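Local coordinates for erythrocyte membrane protein 1 (Plasmodium falciparum, PDB 2XU0) that probably binds host cell-surface receptors through the N-terminal segment and first Duffy-binding-like domain of a long membrane-bound adhesion protein, the part linked to rosetting, at residues 365-368 with 369-372; 150-153 with 154-158; 173-176 with 177-181; 199-202 with 203-206. The protein carries 10 engineered substitutions. All blocks are in the same frame, centred on the assembly; numbering follows the deposited sequence.

Contact 1: residues 365-368 with 369-372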
ATOM      1  N   PHE A 365      21.174 -16.151 -36.037  1.00 58.01           N
ATOM      2  CA  PHE A 365      22.512 -15.890 -35.526  1.00 55.65           C
ATOM      3  C   PHE A 365      22.459 -15.458 -34.078  1.00 58.08           C
ATOM      4  O   PHE A 365      21.886 -14.414 -33.737  1.00 57.53           O
ATOM      5  CB  PHE A 365      23.330 -14.925 -36.382  1.00 56.46           C
ATOM      6  CG  PHE A 365      24.768 -14.832 -35.923  1.00 57.13           C
ATOM      7  CD1 PHE A 365      25.686 -15.825 -36.252  1.00 60.12           C
ATOM      8  CD2 PHE A 365      25.197 -13.771 -35.135  1.00 58.22           C
ATOM      9  CE1 PHE A 365      27.012 -15.738 -35.826  1.00 61.30           C
ATOM     10  CE2 PHE A 365      26.521 -13.690 -34.706  1.00 61.50           C
ATOM     11  CZ  PHE A 365      27.422 -14.671 -35.058  1.00 59.77           C
ATOM     12  N   VAL A 366      23.061 -16.284 -33.222  1.00 53.29           N
ATOM     13  CA  VAL A 366      23.142 -16.046 -31.789  1.00 52.15           C
ATOM     14  C   VAL A 366      24.577 -15.620 -31.509  1.00 56.29           C
ATOM     15  O   VAL A 366      25.480 -16.447 -31.607  1.00 57.13           O
ATOM     16  CB  VAL A 366      22.723 -17.307 -30.961  1.00 54.73           C
ATOM     17  CG1 VAL A 366      22.878 -17.079 -29.458  1.00 53.79           C
ATOM     18  CG2 VAL A 366      21.302 -17.753 -31.296  1.00 54.45           C
ATOM     19  N   ASP A 367      24.792 -14.333 -31.179  1.00 51.87           N
ATOM     20  CA  ASP A 367      26.100 -13.805 -30.793  1.00 50.69           C
ATOM     21  C   ASP A 367      26.311 -14.133 -29.294  1.00 55.20           C
ATOM     22  O   ASP A 367      25.559 -14.929 -28.721  1.00 54.79           O
ATOM     23  CB  ASP A 367      26.202 -12.280 -31.082  1.00 51.95           C
ATOM     24  CG  ASP A 367      25.353 -11.384 -30.188  1.00 53.79           C
ATOM     25  OD1 ASP A 367      24.372 -11.889 -29.608  1.00 52.21           O
ATOM     26  OD2 ASP A 367      25.706 -10.188 -30.032  1.00 56.37           O
ATOM     27  N   LEU A 368      27.306 -13.525 -28.659  1.00 52.54           N
ATOM     28  CA  LEU A 368      27.572 -13.834 -27.259  1.00 53.19           C
ATOM     29  C   LEU A 368      26.926 -12.860 -26.284  1.00 57.06           C
ATOM     30  O   LEU A 368      26.741 -13.216 -25.120  1.00 56.69           O
ATOM     31  CB  LEU A 368      29.075 -14.037 -26.994  1.00 53.52           C
ATOM     32  CG  LEU A 368      29.746 -15.071 -27.924  1.00 58.95           C
ATOM     33  CD1 LEU A 368      31.108 -14.670 -28.231  1.00 59.34           C
ATOM     34  CD2 LEU A 368      29.706 -16.488 -27.363  1.00 60.79           C
ATOM     35  N   ASP A 369      26.524 -11.664 -26.765  1.00 52.83           N
ATOM     36  CA  ASP A 369      25.841 -10.684 -25.921  1.00 51.88           C
ATOM     37  C   ASP A 369      24.336 -10.989 -25.768  1.00 54.81           C
ATOM     38  O   ASP A 369      23.815 -10.925 -24.654  1.00 54.42           O
ATOM     39  CB  ASP A 369      26.075  -9.251 -26.427  1.00 53.65           C
ATOM     40  CG  ASP A 369      27.517  -8.771 -26.356  1.00 66.78           C
ATOM     41  OD1 ASP A 369      28.359  -9.488 -25.760  1.00 69.50           O
ATOM     42  OD2 ASP A 369      27.807  -7.678 -26.895  1.00 70.80           O
ATOM     43  N   CYS A 370      23.646 -11.333 -26.880  1.00 50.07           N
ATOM     44  CA  CYS A 370      22.200 -11.605 -26.888  1.00 48.27           C
ATOM     45  C   CYS A 370      21.653 -12.729 -26.005  1.00 52.16           C
ATOM     46  O   CYS A 370      20.571 -12.517 -25.455  1.00 51.06           O
ATOM     47  CB  CYS A 370      21.614 -11.602 -28.291  1.00 47.45           C
ATOM     48  SG  CYS A 370      21.803 -10.015 -29.140  1.00 50.84           S
ATOM     49  N   PRO A 371      22.393 -13.839 -25.702  1.00 49.39           N
ATOM     50  CA  PRO A 371      21.882 -14.798 -24.698  1.00 48.59           C
ATOM     51  C   PRO A 371      21.521 -14.122 -23.367  1.00 49.55           C
ATOM     52  O   PRO A 371      20.588 -14.581 -22.732  1.00 50.61           O
ATOM     53  CB  PRO A 371      23.034 -15.803 -24.542  1.00 50.40           C
ATOM     54  CG  PRO A 371      23.743 -15.753 -25.864  1.00 54.67           C
ATOM     55  CD  PRO A 371      23.696 -14.292 -26.241  1.00 50.53           C
ATOM     56  N   ARG A 372      22.194 -13.008 -22.982  1.00 43.98           N
ATOM     57  CA  ARG A 372      21.883 -12.237 -21.766  1.00 44.14           C
ATOM     58  C   ARG A 372      20.479 -11.572 -21.835  1.00 48.08           C
ATOM     59  O   ARG A 372      19.855 -11.364 -20.790  1.00 46.62           O
ATOM     60  CB  ARG A 372      22.935 -11.152 -21.490  1.00 44.56           C
ATOM     61  CG  ARG A 372      24.344 -11.670 -21.243  1.00 55.61           C
ATOM     62  CD  ARG A 372      25.216 -10.655 -20.514  1.00 60.54           C
ATOM     63  NE  ARG A 372      25.427  -9.412 -21.268  1.00 66.53           N
ATOM     64  CZ  ARG A 372      26.380  -9.228 -22.178  1.00 77.37           C
ATOM     65  NH1 ARG A 372      27.213 -10.215 -22.488  1.00 67.87           N
ATOM     66  NH2 ARG A 372      26.502  -8.059 -22.790  1.00 60.76           N
TER
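The lead-in to helix 371-407, within the C-terminal subdomain of the Duffy-binding-like domain, turns on a bond between D367 and C370, a side chain reaching forward to a backbone N-H three residues on. C370 N donates to D367 OD1 at 2.9 Å with an N-H...O angle of 155°, meeting the oxygen on its syn side, 31° out of the carboxylate plane. The chi1 of D367, 70°, sets CG between its own N and carbonyl carbon, which brings the carboxylate round to C370 N. The same oxygen lies 3.1 Å from C370 CB, so it sits against both the backbone and the side chain of the cysteine; C370 itself is tied by a disulfide to C347. The other oxygen, D367 OD2, stands 4.5 Å from D369 OD2, a proximity of like charges that a long, weak ion pair from K345 to D369 may ease. P371 sits against the preceding backbone, with its CD 3.2 Å from D367 O. R372 NH1 pairs with D369 OD1 at 3.5 Å, and the proline ring meets the valine in one apolar touch, V366 CG1 to P371 CG, 3.9 Å.

Contact 2: residues 150-153 with 154-158. Engineered in segment 154-158: A154 (natural residue Thr).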
ATOM      1  N   ASN A 150       1.996  -3.902  34.112  1.00 69.46           N
ATOM      2  CA  ASN A 150       2.256  -2.470  33.922  1.00 68.74           C
ATOM      3  C   ASN A 150       1.346  -1.771  32.899  1.00 70.88           C
ATOM      4  O   ASN A 150       1.072  -0.581  33.066  1.00 71.09           O
ATOM      5  CB  ASN A 150       3.732  -2.234  33.555  1.00 70.29           C
ATOM      6  CG  ASN A 150       4.746  -2.802  34.534  1.00 91.79           C
ATOM      7  OD1 ASN A 150       4.596  -2.732  35.766  1.00 84.22           O
ATOM      8  ND2 ASN A 150       5.828  -3.351  33.995  1.00 81.04           N
ATOM      9  N   THR A 151       0.899  -2.486  31.839  1.00 64.86           N
ATOM     10  CA  THR A 151       0.048  -1.921  30.777  1.00 63.00           C
ATOM     11  C   THR A 151      -1.433  -2.096  31.144  1.00 63.47           C
ATOM     12  O   THR A 151      -1.996  -3.159  30.890  1.00 63.03           O
ATOM     13  CB  THR A 151       0.449  -2.506  29.402  1.00 68.80           C
ATOM     14  OG1 THR A 151       1.869  -2.647  29.337  1.00 65.33           O
ATOM     15  CG2 THR A 151      -0.032  -1.651  28.235  1.00 67.03           C
ATOM     16  N   ASN A 152      -2.060  -1.058  31.750  1.00 57.81           N
ATOM     17  CA  ASN A 152      -3.440  -1.125  32.245  1.00 57.08           C
ATOM     18  C   ASN A 152      -4.374   0.007  31.824  1.00 60.27           C
ATOM     19  O   ASN A 152      -5.595  -0.153  31.938  1.00 61.33           O
ATOM     20  CB  ASN A 152      -3.459  -1.197  33.782  1.00 59.72           C
ATOM     21  CG  ASN A 152      -2.504  -2.192  34.368  1.00 88.68           C
ATOM     22  OD1 ASN A 152      -2.774  -3.391  34.417  1.00 85.18           O
ATOM     23  ND2 ASN A 152      -1.343  -1.714  34.783  1.00 82.49           N
ATOM     24  N   THR A 153      -3.836   1.165  31.432  1.00 54.20           N
ATOM     25  CA  THR A 153      -4.679   2.315  31.076  1.00 52.85           C
ATOM     26  C   THR A 153      -4.530   2.718  29.611  1.00 54.75           C
ATOM     27  O   THR A 153      -3.583   2.293  28.939  1.00 54.07           O
ATOM     28  CB  THR A 153      -4.339   3.524  31.973  1.00 59.50           C
ATOM     29  OG1 THR A 153      -3.012   3.971  31.675  1.00 57.60           O
ATOM     30  CG2 THR A 153      -4.506   3.232  33.477  1.00 56.82           C
ATOM     31  N   ALA A 154      -5.432   3.611  29.156  1.00 51.32           N
ATOM     32  CA  ALA A 154      -5.438   4.225  27.828  1.00 50.62           C
ATOM     33  C   ALA A 154      -4.133   4.981  27.584  1.00 54.97           C
ATOM     34  O   ALA A 154      -3.638   4.991  26.453  1.00 54.93           O
ATOM     35  CB  ALA A 154      -6.616   5.168  27.704  1.00 51.22           C
ATOM     36  N   HIS A 155      -3.549   5.578  28.650  1.00 52.34           N
ATOM     37  CA  HIS A 155      -2.275   6.298  28.571  1.00 52.60           C
ATOM     38  C   HIS A 155      -1.135   5.323  28.387  1.00 53.03           C
ATOM     39  O   HIS A 155      -0.217   5.612  27.625  1.00 51.81           O
ATOM     40  CB  HIS A 155      -2.033   7.162  29.818  1.00 54.65           C
ATOM     41  CG  HIS A 155      -3.222   7.968  30.217  1.00 59.17           C
ATOM     42  ND1 HIS A 155      -3.958   7.652  31.343  1.00 61.82           N
ATOM     43  CD2 HIS A 155      -3.788   9.034  29.607  1.00 61.40           C
ATOM     44  CE1 HIS A 155      -4.936   8.543  31.390  1.00 61.51           C
ATOM     45  NE2 HIS A 155      -4.879   9.388  30.358  1.00 61.60           N
ATOM     46  N   ASP A 156      -1.189   4.156  29.072  1.00 49.11           N
ATOM     47  CA  ASP A 156      -0.143   3.128  28.941  1.00 48.13           C
ATOM     48  C   ASP A 156      -0.108   2.581  27.527  1.00 48.75           C
ATOM     49  O   ASP A 156       0.967   2.370  26.990  1.00 48.04           O
ATOM     50  CB  ASP A 156      -0.332   1.974  29.950  1.00 50.61           C
ATOM     51  CG  ASP A 156      -0.275   2.369  31.419  1.00 63.50           C
ATOM     52  OD1 ASP A 156       0.451   3.331  31.753  1.00 67.78           O
ATOM     53  OD2 ASP A 156      -0.951   1.709  32.234  1.00 65.64           O
ATOM     54  N   LEU A 157      -1.283   2.364  26.920  1.00 45.24           N
ATOM     55  CA  LEU A 157      -1.403   1.856  25.551  1.00 43.77           C
ATOM     56  C   LEU A 157      -0.893   2.891  24.547  1.00 45.13           C
ATOM     57  O   LEU A 157      -0.076   2.551  23.693  1.00 44.53           O
ATOM     58  CB  LEU A 157      -2.857   1.488  25.249  1.00 43.66           C
ATOM     59  CG  LEU A 157      -3.137   0.974  23.827  1.00 47.51           C
ATOM     60  CD1 LEU A 157      -2.437  -0.345  23.570  1.00 46.88           C
ATOM     61  CD2 LEU A 157      -4.620   0.870  23.585  1.00 46.17           C
ATOM     62  N   LEU A 158      -1.317   4.161  24.694  1.00 42.14           N
ATOM     63  CA  LEU A 158      -0.868   5.229  23.802  1.00 42.08           C
ATOM     64  C   LEU A 158       0.640   5.284  23.742  1.00 46.21           C
ATOM     65  O   LEU A 158       1.189   5.346  22.639  1.00 47.27           O
ATOM     66  CB  LEU A 158      -1.462   6.605  24.180  1.00 42.50           C
ATOM     67  CG  LEU A 158      -1.043   7.759  23.241  1.00 47.40           C
ATOM     68  CD1 LEU A 158      -1.723   7.672  21.900  1.00 47.53           C
ATOM     69  CD2 LEU A 158      -1.260   9.081  23.869  1.00 51.16           C
TER
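T153 and D156 form a capping box at the start of helix 154-175, in the Duffy-binding domain, and the bonds of this box make up the tight part of the contact. T153 OG1 accepts from D156 N at 3.2 Å; chi1 of T153 is 67°, which turns the hydroxyl toward the first turn of the helix. In return D156 OD2 takes two backbone donors. N152 N reaches it at 3.0 Å on the anti side, close to the carboxylate plane, with a nearly straight angle of 167°. T153 N, also at 3.0 Å, comes from above that plane, 41° out of it. Two N-H groups on one oxygen hold the carboxylate against the incoming loop, and they would probably stabilise its negative charge. The first helical bond, L157 N to T153 O, closes the turn at 3.1 Å.

Packing beneath is apolar: L157 rests on L221, V224 and F225 of helix 216-231, while A154, an engineered residue, touches W256. T151, whose hydroxyl is hydrogen-bonded to N148, is buried against V224, its methyl CG2 4.0 Å from D156 CB, the two side chains running antiparallel. The loose side holds the exposed N150 and the partly covered H155, whose ring approaches the threonine obliquely, with H155 ND1 3.8 Å from T153 OG1.

Contact 3: residues 173-176 with 177-181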
ATOM      1  N   VAL A 173      10.743   6.394   6.333  1.00 38.26           N
ATOM      2  CA  VAL A 173      11.481   7.583   5.869  1.00 37.94           C
ATOM      3  C   VAL A 173      12.902   7.226   5.453  1.00 43.99           C
ATOM      4  O   VAL A 173      13.378   7.726   4.433  1.00 44.22           O
ATOM      5  CB  VAL A 173      11.459   8.704   6.939  1.00 39.63           C
ATOM      6  CG1 VAL A 173      12.441   9.830   6.593  1.00 39.57           C
ATOM      7  CG2 VAL A 173      10.051   9.247   7.124  1.00 38.13           C
ATOM      8  N   ASN A 174      13.579   6.357   6.226  1.00 42.73           N
ATOM      9  CA  ASN A 174      14.982   6.037   5.906  1.00 44.09           C
ATOM     10  C   ASN A 174      15.258   4.988   4.845  1.00 48.72           C
ATOM     11  O   ASN A 174      16.414   4.794   4.472  1.00 48.92           O
ATOM     12  CB  ASN A 174      15.828   5.884   7.179  1.00 49.03           C
ATOM     13  CG  ASN A 174      15.949   7.202   7.909  1.00 61.06           C
ATOM     14  OD1 ASN A 174      16.537   8.167   7.399  1.00 55.00           O
ATOM     15  ND2 ASN A 174      15.300   7.310   9.064  1.00 48.73           N
ATOM     16  N   ASP A 175      14.203   4.353   4.305  1.00 44.86           N
ATOM     17  CA  ASP A 175      14.393   3.349   3.271  1.00 43.30           C
ATOM     18  C   ASP A 175      13.513   3.582   2.059  1.00 44.44           C
ATOM     19  O   ASP A 175      13.574   2.823   1.087  1.00 42.44           O
ATOM     20  CB  ASP A 175      14.223   1.941   3.860  1.00 45.32           C
ATOM     21  CG  ASP A 175      14.891   0.859   3.035  1.00 62.34           C
ATOM     22  OD1 ASP A 175      16.096   1.008   2.719  1.00 64.06           O
ATOM     23  OD2 ASP A 175      14.192  -0.096   2.635  1.00 69.75           O
ATOM     24  N   HIS A 176      12.729   4.681   2.081  1.00 40.54           N
ATOM     25  CA  HIS A 176      11.809   5.006   0.990  1.00 38.22           C
ATOM     26  C   HIS A 176      12.523   5.245  -0.331  1.00 41.08           C
ATOM     27  O   HIS A 176      13.529   5.924  -0.335  1.00 40.86           O
ATOM     28  CB  HIS A 176      10.915   6.209   1.347  1.00 37.20           C
ATOM     29  CG  HIS A 176       9.700   6.284   0.481  1.00 39.07           C
ATOM     30  ND1 HIS A 176       9.745   6.871  -0.764  1.00 39.90           N
ATOM     31  CD2 HIS A 176       8.458   5.797   0.690  1.00 40.19           C
ATOM     32  CE1 HIS A 176       8.537   6.729  -1.277  1.00 39.35           C
ATOM     33  NE2 HIS A 176       7.728   6.086  -0.437  1.00 40.25           N
ATOM     34  N   PRO A 177      11.998   4.764  -1.474  1.00 38.54           N
ATOM     35  CA  PRO A 177      12.670   5.032  -2.760  1.00 38.99           C
ATOM     36  C   PRO A 177      12.870   6.517  -3.117  1.00 46.72           C
ATOM     37  O   PRO A 177      13.699   6.834  -3.972  1.00 47.22           O
ATOM     38  CB  PRO A 177      11.740   4.363  -3.777  1.00 40.03           C
ATOM     39  CG  PRO A 177      11.027   3.300  -2.995  1.00 43.20           C
ATOM     40  CD  PRO A 177      10.812   3.896  -1.660  1.00 38.80           C
ATOM     41  N   ASP A 178      12.088   7.425  -2.512  1.00 45.49           N
ATOM     42  CA  ASP A 178      12.181   8.867  -2.777  1.00 45.13           C
ATOM     43  C   ASP A 178      13.001   9.616  -1.724  1.00 50.10           C
ATOM     44  O   ASP A 178      12.974  10.844  -1.709  1.00 49.11           O
ATOM     45  CB  ASP A 178      10.769   9.468  -2.880  1.00 47.18           C
ATOM     46  CG  ASP A 178       9.896   8.890  -3.979  1.00 58.95           C
ATOM     47  OD1 ASP A 178      10.450   8.290  -4.933  1.00 60.32           O
ATOM     48  OD2 ASP A 178       8.660   9.072  -3.908  1.00 60.98           O
ATOM     49  N   LYS A 179      13.733   8.885  -0.838  1.00 49.33           N
ATOM     50  CA  LYS A 179      14.572   9.452   0.240  1.00 49.99           C
ATOM     51  C   LYS A 179      15.567  10.514  -0.260  1.00 55.43           C
ATOM     52  O   LYS A 179      15.814  11.491   0.447  1.00 55.52           O
ATOM     53  CB  LYS A 179      15.278   8.352   1.080  1.00 52.40           C
ATOM     54  CG  LYS A 179      16.339   7.535   0.320  1.00 60.97           C
ATOM     55  CD  LYS A 179      16.620   6.172   0.953  0.90 68.19           C
ATOM     56  CE  LYS A 179      16.737   5.078  -0.096  0.80 70.24           C
ATOM     57  NZ  LYS A 179      16.821   3.715   0.509  0.80 73.34           N
ATOM     58  N   ASN A 180      16.083  10.344  -1.489  1.00 53.22           N
ATOM     59  CA  ASN A 180      17.062  11.246  -2.088  1.00 54.18           C
ATOM     60  C   ASN A 180      16.534  12.092  -3.245  1.00 59.41           C
ATOM     61  O   ASN A 180      17.316  12.608  -4.049  1.00 59.87           O
ATOM     62  CB  ASN A 180      18.391  10.508  -2.410  1.00 55.56           C
ATOM     63  CG  ASN A 180      19.038   9.863  -1.201  1.00 69.04           C
ATOM     64  OD1 ASN A 180      19.156  10.460  -0.113  1.00 62.33           O
ATOM     65  ND2 ASN A 180      19.428   8.609  -1.355  1.00 58.76           N
ATOM     66  N   SER A 181      15.203  12.284  -3.300  1.00 55.88           N
ATOM     67  CA  SER A 181      14.572  13.146  -4.301  1.00 55.03           C
ATOM     68  C   SER A 181      14.882  14.611  -3.928  1.00 57.50           C
ATOM     69  O   SER A 181      15.092  14.936  -2.753  1.00 56.05           O
ATOM     70  CB  SER A 181      13.061  12.918  -4.337  1.00 57.67           C
ATOM     71  OG  SER A 181      12.377  13.947  -5.038  1.00 64.87           O
TER
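H176 and the residues after it make the exit from helix 154-175, where H176 to K179 is a type I beta turn. Its hydrogen bonds come first. The turn is closed by K179 N donating to H176 O at 3.0 Å. A second bond uses the imidazole: D178 N donates to H176 ND1 at 3.0 Å, with an N-H...N angle of 164° and the donor slightly tilted from the ring plane. The ring is brought round to that N-H by chi1 of -161°, CG lying opposite the histidine's own N.

Ring packing is the next kind. P177 CD lies over one face of the imidazole, 3.5 Å from the ring centroid and 20° off the normal, a CH-pi contact. F105 meets the same histidine with its ring inclined to the imidazole.

The charged interaction is looser. The K179 side chain lies alongside that of D175, both running in one direction, and forms a salt bridge with NZ 3.6 Å from D175 OD1; a weak bond from K179 NZ to D175 O accompanies it. K179 CE passes 3.3 Å from H176 O.

Since ND1 accepts from a backbone N-H, it should carry no proton of its own, and NE2, bonded to S191 OG, may hold it: this is consistent with a neutral histidine held at both nitrogens, which links the turn to helix 186-204.

Contact 4: residues 199-202 with 203-206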
ATOM      1  N   ILE A 199      -1.640   0.425  11.148  1.00 27.57           N
ATOM      2  CA  ILE A 199      -1.528   0.540  12.613  1.00 25.40           C
ATOM      3  C   ILE A 199      -2.888   0.700  13.230  1.00 29.09           C
ATOM      4  O   ILE A 199      -3.205   0.030  14.222  1.00 30.81           O
ATOM      5  CB  ILE A 199      -0.511   1.636  13.069  1.00 27.04           C
ATOM      6  CG1 ILE A 199       0.951   1.147  12.777  1.00 28.26           C
ATOM      7  CG2 ILE A 199      -0.692   1.926  14.570  1.00 25.53           C
ATOM      8  CD1 ILE A 199       2.081   2.298  12.664  1.00 30.26           C
ATOM      9  N   GLY A 200      -3.693   1.573  12.650  1.00 25.87           N
ATOM     10  CA  GLY A 200      -5.078   1.764  13.097  1.00 26.65           C
ATOM     11  C   GLY A 200      -5.872   0.473  13.028  1.00 31.40           C
ATOM     12  O   GLY A 200      -6.622   0.158  13.960  1.00 29.10           O
ATOM     13  N   ASP A 201      -5.675  -0.315  11.935  1.00 28.68           N
ATOM     14  CA  ASP A 201      -6.369  -1.612  11.851  1.00 29.63           C
ATOM     15  C   ASP A 201      -5.858  -2.632  12.853  1.00 32.82           C
ATOM     16  O   ASP A 201      -6.651  -3.416  13.359  1.00 32.10           O
ATOM     17  CB  ASP A 201      -6.452  -2.157  10.409  1.00 31.74           C
ATOM     18  CG  ASP A 201      -7.471  -1.398   9.572  1.00 36.10           C
ATOM     19  OD1 ASP A 201      -8.285  -0.639  10.163  1.00 34.67           O
ATOM     20  OD2 ASP A 201      -7.392  -1.472   8.332  1.00 40.32           O
ATOM     21  N   ILE A 202      -4.547  -2.577  13.201  1.00 30.11           N
ATOM     22  CA  ILE A 202      -3.969  -3.488  14.198  1.00 29.54           C
ATOM     23  C   ILE A 202      -4.559  -3.127  15.571  1.00 33.95           C
ATOM     24  O   ILE A 202      -5.080  -3.994  16.268  1.00 33.96           O
ATOM     25  CB  ILE A 202      -2.397  -3.454  14.194  1.00 31.77           C
ATOM     26  CG1 ILE A 202      -1.809  -4.014  12.869  1.00 30.49           C
ATOM     27  CG2 ILE A 202      -1.850  -4.220  15.399  1.00 32.33           C
ATOM     28  CD1 ILE A 202      -0.352  -3.557  12.556  1.00 28.10           C
ATOM     29  N   VAL A 203      -4.505  -1.834  15.917  1.00 30.08           N
ATOM     30  CA  VAL A 203      -5.046  -1.304  17.156  1.00 31.00           C
ATOM     31  C   VAL A 203      -6.512  -1.682  17.293  1.00 34.41           C
ATOM     32  O   VAL A 203      -6.914  -2.136  18.359  1.00 35.20           O
ATOM     33  CB  VAL A 203      -4.816   0.231  17.268  1.00 34.42           C
ATOM     34  CG1 VAL A 203      -5.659   0.847  18.384  1.00 34.37           C
ATOM     35  CG2 VAL A 203      -3.337   0.548  17.481  1.00 34.54           C
ATOM     36  N   ARG A 204      -7.300  -1.526  16.224  1.00 30.29           N
ATOM     37  CA  ARG A 204      -8.752  -1.809  16.249  1.00 30.25           C
ATOM     38  C   ARG A 204      -9.133  -3.282  16.144  1.00 35.09           C
ATOM     39  O   ARG A 204     -10.297  -3.619  16.325  1.00 35.02           O
ATOM     40  CB  ARG A 204      -9.494  -0.958  15.191  1.00 30.49           C
ATOM     41  CG  ARG A 204      -9.524   0.554  15.542  1.00 36.11           C
ATOM     42  CD  ARG A 204     -10.018   1.448  14.417  1.00 30.91           C
ATOM     43  NE  ARG A 204      -9.168   1.371  13.224  1.00 35.03           N
ATOM     44  CZ  ARG A 204      -9.287   2.148  12.148  1.00 35.66           C
ATOM     45  NH1 ARG A 204     -10.207   3.109  12.108  1.00 25.58           N
ATOM     46  NH2 ARG A 204      -8.493   1.972  11.109  1.00 27.57           N
ATOM     47  N   GLY A 205      -8.173  -4.137  15.813  1.00 32.72           N
ATOM     48  CA  GLY A 205      -8.429  -5.558  15.632  1.00 32.98           C
ATOM     49  C   GLY A 205      -9.118  -5.901  14.321  1.00 39.16           C
ATOM     50  O   GLY A 205      -9.738  -6.960  14.211  1.00 39.54           O
ATOM     51  N   ARG A 206      -8.962  -5.030  13.294  1.00 35.51           N
ATOM     52  CA  ARG A 206      -9.540  -5.189  11.957  1.00 33.69           C
ATOM     53  C   ARG A 206      -8.489  -5.701  10.974  1.00 34.80           C
ATOM     54  O   ARG A 206      -8.855  -6.229   9.932  1.00 33.87           O
ATOM     55  CB  ARG A 206     -10.080  -3.847  11.464  1.00 31.92           C
ATOM     56  CG  ARG A 206     -11.275  -3.305  12.271  1.00 39.43           C
ATOM     57  CD  ARG A 206     -11.556  -1.895  11.788  1.00 40.13           C
ATOM     58  NE  ARG A 206     -12.675  -1.238  12.465  1.00 42.10           N
ATOM     59  CZ  ARG A 206     -13.137  -0.044  12.110  1.00 53.38           C
ATOM     60  NH1 ARG A 206     -12.601   0.606  11.085  1.00 43.00           N
ATOM     61  NH2 ARG A 206     -14.157   0.494  12.751  1.00 51.25           N
TER
HETATM   62  O   HOH W   1     -10.787   0.680   8.992  1.00 49.31           O
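V203 packs back on I199 in the last turns of helix 186-204, which ends in a Schellman motif within the Duffy-binding domain. V203 N donates to I199 O at 2.8 Å, while V203 CG2 meets I199 CG2 at 4.2 Å; both side chains also lie against W257 of helix 249-268.

R204 N continues the helical pattern to G200 O. Its side chain then folds back: chi3 of -61° bends the chain, so that NE approaches the same carbonyl, G200 O, at 2.9 Å in a weak bond, near the guanidinium plane. R204 NH2 forms a salt bridge with D201 OD1 at 2.8 Å, the planes of the two groups 26° apart, although the N-H points poorly at the oxygen. NH2 also bonds D307 O, and W257 and Y308 add cation-pi contacts, which leaves this buried guanidinium gripped by several partners.

G205 carries a positive phi of 76° that turns the chain out of the helix, and its N reaches back to I202 O at 3.1 Å.

R206 N supplies the six-to-one bond of the motif, to D201 O at 2.8 Å. The extended side chain of R206 is paired with E254, and its guanidinium has R204 CD over one face. R206 NH1 lies beyond salt-bridge distance of D201 OD1 and is joined to it by a water, which accepts from R206 NH1 in the guanidinium plane at 2.8 Å and donates to D201 OD1, whose partner oxygen OD2 is bridged to R314.

Contacts 2 and 3 lie at the two ends of one helix, 154-175: the capping box opens it and the histidine turn closes it, their centres 33 Å apart. Contact 4 finishes the next helix, 186-204, which returns so that its end comes within about 5 Å, nearest atoms, of contact 2, without touching it; helices 216-231 and 249-268 pack against both. Contact 3 is 26 Å from contact 4 between centres. Contact 1 belongs to the other subdomain, about 65 Å from contact 2 between centres and on the opposite side of the chain's centre. None touches the magnesium site, though the side chain of D201 in contact 4 is about 12 Å from that of I118, which binds the magnesium.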